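Local coordinates for protein cadherin-23 (Mus musculus, PDB 5UZ8) that probably mediates calcium-dependent adhesion in hair-cell mechanotransduction for hearing, through a chain of extracellular cadherin repeats, at residues A[2-13]-A[86-98]. Numbering follows the deposited sequence. Where two conformers were deposited one is given.
Sequences DNTPQFKPFGIT and VRASDNGSPPRAA. With CA (calcium ion), chain H.
Asn-3 and Asp-90 meet through a shared calcium ion, which ties the residues preceding strand 6-7 to the loop after strand 81-89 at the N-terminal end of this repeat, as in the calcium-binding ends of cadherin repeats. The backbone O of Asn-3 lies 2.3 Å from the calcium, and Asp-90 OD2 binds it from the other segment at 2.5 Å; a water, Asp-36, Asp-38 and the carbonyl O of Asn-42 contribute further ligands. The second carboxylate oxygen, OD1, is gripped from opposite faces of its plane by the backbone N-H groups of Gly-92, which closes an Asx turn, and Arg-96. Asp-90 CG sits between the backbone N and the carbonyl carbon (chi1 66°), and the two bonds to OD1 probably fix the rotation of the carboxylate that presents OD2 to the metal.

Beside the site, extended Arg-96 lays one guanidinium face over poorly ordered Asp-2, whose CA stands roughly 3.4 Å above the plane's centre. Thr-4 crosses the arginine at about a right angle, its OG1 3.6 Å from Arg-96 CD.

Van der Waals contacts carry the rest. Pro-5 CD rests 3.4 Å from the carbonyl Arg-96 O, while the Phe-7 ring end lies across paired strands 81-89 and 97-107: CZ is 3.6 Å from Ala-88 CB and CE2 is 3.9 Å from Ala-98 CB. Phe-7 thus bridges the Greek-key sandwich, strand 6-7 pairing with 28-35, and strands 81-89 and 97-107 belonging to the facing sheet.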
ATOM      1  N   ASP A   2      51.224  11.199 -49.010  1.00 59.26           N
ATOM      2  CA  ASP A   2      49.911  10.875 -49.669  1.00 58.69           C
ATOM      3  C   ASP A   2      49.173   9.667 -49.038  1.00 54.89           C
ATOM      4  O   ASP A   2      48.460   8.925 -49.724  1.00 55.15           O
ATOM      5  CB  ASP A   2      50.104  10.680 -51.186  1.00 62.35           C
ATOM      6  CG  ASP A   2      51.200   9.679 -51.520  1.00 65.05           C
ATOM      7  OD1 ASP A   2      51.673   8.965 -50.594  1.00 65.29           O
ATOM      8  OD2 ASP A   2      51.605   9.623 -52.706  1.00 68.07           O
ATOM      9  N   ASN A   3      49.344   9.483 -47.733  1.00 50.66           N
ATOM     10  CA  ASN A   3      48.646   8.431 -46.995  1.00 47.72           C
ATOM     11  C   ASN A   3      47.422   9.033 -46.262  1.00 44.29           C
ATOM     12  O   ASN A   3      47.521  10.094 -45.676  1.00 44.11           O
ATOM     13  CB  ASN A   3      49.607   7.764 -45.998  1.00 47.55           C
ATOM     14  CG  ASN A   3      50.746   7.032 -46.693  1.00 49.33           C
ATOM     15  OD1 ASN A   3      50.559   5.947 -47.237  1.00 49.63           O
ATOM     16  ND2 ASN A   3      51.925   7.642 -46.705  1.00 50.44           N
ATOM     17  N   THR A   4      46.277   8.372 -46.359  1.00 41.40           N
ATOM     18  CA  THR A   4      45.065   8.743 -45.628  1.00 39.26           C
ATOM     19  C   THR A   4      45.165   8.261 -44.178  1.00 36.19           C
ATOM     20  O   THR A   4      45.689   7.183 -43.933  1.00 35.33           O
ATOM     21  CB  THR A   4      43.860   8.080 -46.308  1.00 39.04           C
ATOM     22  OG1 THR A   4      43.884   8.456 -47.685  1.00 41.21           O
ATOM     23  CG2 THR A   4      42.527   8.498 -45.683  1.00 37.76           C
ATOM     24  N   PRO A   5      44.661   9.052 -43.206  1.00 34.44           N
ATOM     25  CA  PRO A   5      44.651   8.539 -41.841  1.00 31.80           C
ATOM     26  C   PRO A   5      43.908   7.212 -41.723  1.00 30.04           C
ATOM     27  O   PRO A   5      42.878   7.008 -42.390  1.00 28.77           O
ATOM     28  CB  PRO A   5      43.926   9.640 -41.060  1.00 31.52           C
ATOM     29  CG  PRO A   5      44.235  10.898 -41.831  1.00 33.26           C
ATOM     30  CD  PRO A   5      44.242  10.471 -43.262  1.00 34.69           C
ATOM     31  N   GLN A   6      44.433   6.329 -40.869  1.00 28.44           N
ATOM     32  CA  GLN A   6      43.784   5.069 -40.587  1.00 27.51           C
ATOM     33  C   GLN A   6      43.484   4.957 -39.103  1.00 24.97           C
ATOM     34  O   GLN A   6      44.351   5.219 -38.269  1.00 24.40           O
ATOM     35  CB  GLN A   6      44.690   3.902 -40.967  1.00 29.11           C
ATOM     36  CG  GLN A   6      45.215   3.903 -42.386  1.00 32.23           C
ATOM     37  CD  GLN A   6      46.265   2.827 -42.557  1.00 34.17           C
ATOM     38  OE1 GLN A   6      45.937   1.655 -42.695  1.00 36.76           O
ATOM     39  NE2 GLN A   6      47.519   3.203 -42.474  1.00 35.61           N
ATOM     40  N   PHE A   7      42.287   4.504 -38.783  1.00 23.05           N
ATOM     41  CA  PHE A   7      41.915   4.265 -37.399  1.00 21.87           C
ATOM     42  C   PHE A   7      42.600   3.014 -36.892  1.00 21.78           C
ATOM     43  O   PHE A   7      42.942   2.108 -37.673  1.00 22.13           O
ATOM     44  CB  PHE A   7      40.384   4.205 -37.231  1.00 21.24           C
ATOM     45  CG  PHE A   7      39.730   5.572 -37.333  1.00 21.23           C
ATOM     46  CD1 PHE A   7      39.759   6.450 -36.250  1.00 20.99           C
ATOM     47  CD2 PHE A   7      39.139   5.988 -38.517  1.00 22.06           C
ATOM     48  CE1 PHE A   7      39.180   7.708 -36.352  1.00 21.19           C
ATOM     49  CE2 PHE A   7      38.559   7.240 -38.624  1.00 22.54           C
ATOM     50  CZ  PHE A   7      38.602   8.109 -37.553  1.00 21.86           C
ATOM     51  N   LYS A   8      42.860   3.036 -35.589  1.00 21.02           N
ATOM     52  CA  LYS A   8      43.523   1.983 -34.877  1.00 21.86           C
ATOM     53  C   LYS A   8      42.546   1.288 -33.922  1.00 20.28           C
ATOM     54  O   LYS A   8      41.689   1.938 -33.340  1.00 18.71           O
ATOM     55  CB  LYS A   8      44.707   2.563 -34.113  1.00 23.52           C
ATOM     56  CG  LYS A   8      45.727   3.206 -35.058  1.00 25.77           C
ATOM     57  CD  LYS A   8      46.809   2.238 -35.415  1.00 28.41           C
ATOM     58  CE  LYS A   8      47.873   2.350 -34.333  1.00 30.40           C
ATOM     59  NZ  LYS A   8      48.488   1.047 -34.089  1.00 32.30           N
ATOM     60  N   PRO A   9      42.652  -0.019 -33.754  1.00 20.22           N
ATOM     61  CA  PRO A   9      43.590  -0.886 -34.458  1.00 21.48           C
ATOM     62  C   PRO A   9      43.290  -0.998 -35.960  1.00 21.37           C
ATOM     63  O   PRO A   9      42.166  -0.760 -36.395  1.00 20.10           O
ATOM     64  CB  PRO A   9      43.380  -2.245 -33.771  1.00 21.96           C
ATOM     65  CG  PRO A   9      41.954  -2.212 -33.350  1.00 20.89           C
ATOM     66  CD  PRO A   9      41.591  -0.767 -33.062  1.00 19.75           C
ATOM     67  N   PHE A  10      44.310  -1.319 -36.738  1.00 22.42           N
ATOM     68  CA  PHE A  10      44.172  -1.265 -38.173  1.00 23.13           C
ATOM     69  C   PHE A  10      43.043  -2.217 -38.628  1.00 22.63           C
ATOM     70  O   PHE A  10      42.978  -3.361 -38.209  1.00 22.45           O
ATOM     71  CB  PHE A  10      45.477  -1.659 -38.846  1.00 25.17           C
ATOM     72  CG  PHE A  10      46.566  -0.627 -38.746  1.00 26.22           C
ATOM     73  CD1 PHE A  10      46.358   0.688 -39.195  1.00 26.38           C
ATOM     74  CD2 PHE A  10      47.816  -0.971 -38.247  1.00 27.78           C
ATOM     75  CE1 PHE A  10      47.398   1.626 -39.151  1.00 27.37           C
ATOM     76  CE2 PHE A  10      48.860  -0.037 -38.200  1.00 28.73           C
ATOM     77  CZ  PHE A  10      48.653   1.255 -38.673  1.00 28.38           C
ATOM     78  N   GLY A  11      42.169  -1.722 -39.494  1.00 22.17           N
ATOM     79  CA  GLY A  11      41.003  -2.498 -39.967  1.00 22.16           C
ATOM     80  C   GLY A  11      39.770  -2.494 -39.087  1.00 20.62           C
ATOM     81  O   GLY A  11      38.825  -3.233 -39.349  1.00 20.50           O
ATOM     82  N   ILE A  12      39.731  -1.647 -38.058  1.00 19.57           N
ATOM     83  CA  ILE A  12      38.609  -1.612 -37.151  1.00 18.82           C
ATOM     84  C   ILE A  12      37.368  -1.083 -37.897  1.00 18.78           C
ATOM     85  O   ILE A  12      37.453  -0.067 -38.601  1.00 18.25           O
ATOM     86  CB  ILE A  12      38.919  -0.756 -35.887  1.00 18.06           C
ATOM     87  CG1 ILE A  12      37.801  -0.816 -34.859  1.00 17.45           C
ATOM     88  CG2 ILE A  12      39.217   0.690 -36.228  1.00 17.75           C
ATOM     89  CD1 ILE A  12      37.602  -2.197 -34.273  1.00 18.14           C
ATOM     90  N   THR A  13      36.242  -1.800 -37.777  1.00 18.84           N
ATOM     91  CA  THR A  13      35.046  -1.469 -38.556  0.50 19.31           C
ATOM     92  C   THR A  13      34.240  -0.354 -37.912  1.00 18.34           C
ATOM     93  O   THR A  13      33.725   0.502 -38.613  1.00 18.42           O
ATOM     94  CB  THR A  13      34.126  -2.685 -38.733  0.50 20.12           C
ATOM     95  OG1 THR A  13      33.851  -3.257 -37.451  0.50 19.84           O
ATOM     96  CG2 THR A  13      34.780  -3.698 -39.630  0.50 21.52           C
ATOM     97  N   VAL A  86      33.320   9.715 -36.001  1.00 18.28           N
ATOM     98  CA  VAL A  86      34.572  10.426 -35.805  1.00 18.44           C
ATOM     99  C   VAL A  86      35.237  10.590 -37.160  1.00 19.87           C
ATOM    100  O   VAL A  86      35.335   9.622 -37.917  1.00 19.93           O
ATOM    101  CB  VAL A  86      35.530   9.655 -34.886  1.00 18.01           C
ATOM    102  CG1 VAL A  86      36.822  10.440 -34.736  1.00 18.97           C
ATOM    103  CG2 VAL A  86      34.926   9.416 -33.506  1.00 17.10           C
ATOM    104  N   ARG A  87      35.631  11.821 -37.488  1.00 21.07           N
ATOM    105  CA  ARG A  87      36.399  12.124 -38.695  1.00 22.83           C
ATOM    106  C   ARG A  87      37.811  12.457 -38.275  1.00 23.30           C
ATOM    107  O   ARG A  87      37.996  13.322 -37.431  1.00 23.46           O
ATOM    108  CB  ARG A  87      35.795  13.314 -39.444  1.00 24.41           C
ATOM    109  CG  ARG A  87      36.473  13.685 -40.747  1.00 26.58           C
ATOM    110  CD  ARG A  87      35.782  14.864 -41.424  1.00 28.58           C
ATOM    111  NE  ARG A  87      36.503  15.345 -42.608  1.00 31.08           N
ATOM    112  CZ  ARG A  87      36.400  14.831 -43.840  1.00 32.72           C
ATOM    113  NH1 ARG A  87      35.613  13.782 -44.093  1.00 32.57           N
ATOM    114  NH2 ARG A  87      37.111  15.357 -44.839  1.00 34.75           N
ATOM    115  N   ALA A  88      38.795  11.780 -38.877  1.00 24.04           N
ATOM    116  CA  ALA A  88      40.203  12.029 -38.637  1.00 24.75           C
ATOM    117  C   ALA A  88      40.768  12.554 -39.964  1.00 26.90           C
ATOM    118  O   ALA A  88      40.742  11.836 -40.954  1.00 26.87           O
ATOM    119  CB  ALA A  88      40.895  10.734 -38.242  1.00 24.34           C
ATOM    120  N   SER A  89      41.205  13.811 -39.994  1.00 28.55           N
ATOM    121  CA  SER A  89      41.641  14.466 -41.231  1.00 31.18           C
ATOM    122  C   SER A  89      43.103  14.868 -41.071  1.00 33.01           C
ATOM    123  O   SER A  89      43.495  15.342 -40.012  1.00 32.60           O
ATOM    124  CB  SER A  89      40.790  15.707 -41.503  1.00 32.04           C
ATOM    125  OG  SER A  89      41.208  16.335 -42.720  1.00 34.40           O
ATOM    126  N   ASP A  90      43.922  14.658 -42.091  1.00 35.37           N
ATOM    127  CA  ASP A  90      45.252  15.246 -42.053  1.00 38.22           C
ATOM    128  C   ASP A  90      45.081  16.687 -42.463  1.00 40.90           C
ATOM    129  O   ASP A  90      43.989  17.096 -42.851  1.00 40.78           O
ATOM    130  CB  ASP A  90      46.297  14.496 -42.895  1.00 39.56           C
ATOM    131  CG  ASP A  90      46.036  14.548 -44.410  1.00 41.22           C
ATOM    132  OD1 ASP A  90      45.454  15.526 -44.943  1.00 42.25           O
ATOM    133  OD2 ASP A  90      46.438  13.578 -45.089  1.00 41.37           O
ATOM    134  N   ASN A  91      46.144  17.461 -42.376  1.00 44.59           N
ATOM    135  CA  ASN A  91      46.042  18.881 -42.685  1.00 47.91           C
ATOM    136  C   ASN A  91      46.777  19.204 -43.978  1.00 51.85           C
ATOM    137  O   ASN A  91      47.240  20.314 -44.159  1.00 53.71           O
ATOM    138  CB  ASN A  91      46.534  19.708 -41.494  1.00 48.18           C
ATOM    139  CG  ASN A  91      45.496  19.796 -40.392  1.00 46.62           C
ATOM    140  OD1 ASN A  91      44.819  20.816 -40.260  1.00 47.21           O
ATOM    141  ND2 ASN A  91      45.331  18.712 -39.620  1.00 43.93           N
ATOM    142  N   GLY A  92      46.828  18.233 -44.892  1.00 53.54           N
ATOM    143  CA  GLY A  92      47.481  18.403 -46.185  1.00 57.74           C
ATOM    144  C   GLY A  92      46.666  19.246 -47.142  1.00 60.68           C
ATOM    145  O   GLY A  92      45.534  19.654 -46.838  1.00 60.08           O
ATOM    146  N   SER A  93      47.238  19.454 -48.321  1.00 65.48           N
ATOM    147  CA  SER A  93      46.851  20.552 -49.214  1.00 69.86           C
ATOM    148  C   SER A  93      45.465  20.384 -49.831  1.00 70.25           C
ATOM    149  O   SER A  93      44.637  21.298 -49.718  1.00 73.61           O
ATOM    150  CB  SER A  93      47.917  20.756 -50.273  1.00 73.35           C
ATOM    151  OG  SER A  93      49.136  21.048 -49.625  1.00 75.75           O
ATOM    152  N   PRO A  94      45.211  19.246 -50.513  1.00 67.86           N
ATOM    153  CA  PRO A  94      43.857  18.708 -50.377  1.00 63.91           C
ATOM    154  C   PRO A  94      43.927  17.740 -49.201  1.00 58.96           C
ATOM    155  O   PRO A  94      44.733  16.809 -49.246  1.00 58.36           O
ATOM    156  CB  PRO A  94      43.623  17.989 -51.709  1.00 65.57           C
ATOM    157  CG  PRO A  94      44.988  17.620 -52.195  1.00 67.06           C
ATOM    158  CD  PRO A  94      45.989  18.543 -51.550  1.00 68.23           C
ATOM    159  N   PRO A  95      43.155  17.988 -48.119  1.00 54.73           N
ATOM    160  CA  PRO A  95      43.289  17.084 -46.981  1.00 50.95           C
ATOM    161  C   PRO A  95      42.735  15.693 -47.294  1.00 47.89           C
ATOM    162  O   PRO A  95      41.838  15.563 -48.121  1.00 48.20           O
ATOM    163  CB  PRO A  95      42.458  17.768 -45.884  1.00 50.30           C
ATOM    164  CG  PRO A  95      41.447  18.560 -46.632  1.00 52.09           C
ATOM    165  CD  PRO A  95      42.151  19.037 -47.868  1.00 54.61           C
ATOM    166  N   ARG A  96      43.298  14.674 -46.661  1.00 44.44           N
ATOM    167  CA  ARG A  96      42.761  13.332 -46.712  1.00 42.33           C
ATOM    168  C   ARG A  96      42.221  13.009 -45.336  1.00 38.56           C
ATOM    169  O   ARG A  96      42.789  13.406 -44.310  1.00 36.90           O
ATOM    170  CB  ARG A  96      43.841  12.323 -47.089  1.00 43.54           C
ATOM    171  CG  ARG A  96      44.452  12.517 -48.471  1.00 47.29           C
ATOM    172  CD  ARG A  96      45.534  11.463 -48.707  1.00 48.62           C
ATOM    173  NE  ARG A  96      45.975  11.380 -50.092  1.00 52.04           N
ATOM    174  CZ  ARG A  96      46.824  12.224 -50.684  1.00 55.67           C
ATOM    175  NH1 ARG A  96      47.164  12.036 -51.965  1.00 57.74           N
ATOM    176  NH2 ARG A  96      47.341  13.258 -50.018  1.00 56.75           N
ATOM    177  N   ALA A  97      41.120  12.279 -45.317  1.00 36.34           N
ATOM    178  CA  ALA A  97      40.438  12.001 -44.085  1.00 33.33           C
ATOM    179  C   ALA A  97      39.806  10.632 -44.121  1.00 31.42           C
ATOM    180  O   ALA A  97      39.601  10.061 -45.173  1.00 31.93           O
ATOM    181  CB  ALA A  97      39.392  13.072 -43.819  1.00 33.49           C
ATOM    182  N   ALA A  98      39.529  10.103 -42.938  1.00 28.81           N
ATOM    183  CA  ALA A  98      38.749   8.901 -42.797  1.00 27.31           C
ATOM    184  C   ALA A  98      37.684   9.165 -41.747  1.00 25.22           C
ATOM    185  O   ALA A  98      37.839  10.054 -40.920  1.00 23.89           O
ATOM    186  CB  ALA A  98      39.628   7.757 -42.341  1.00 26.87           C
TER
HETATM  187 CA    CA H2607      48.419  12.103 -44.921  1.00 47.41          CA
HETATM  188  O   HOH W   1      48.735  13.255 -47.013  1.00 40.05           O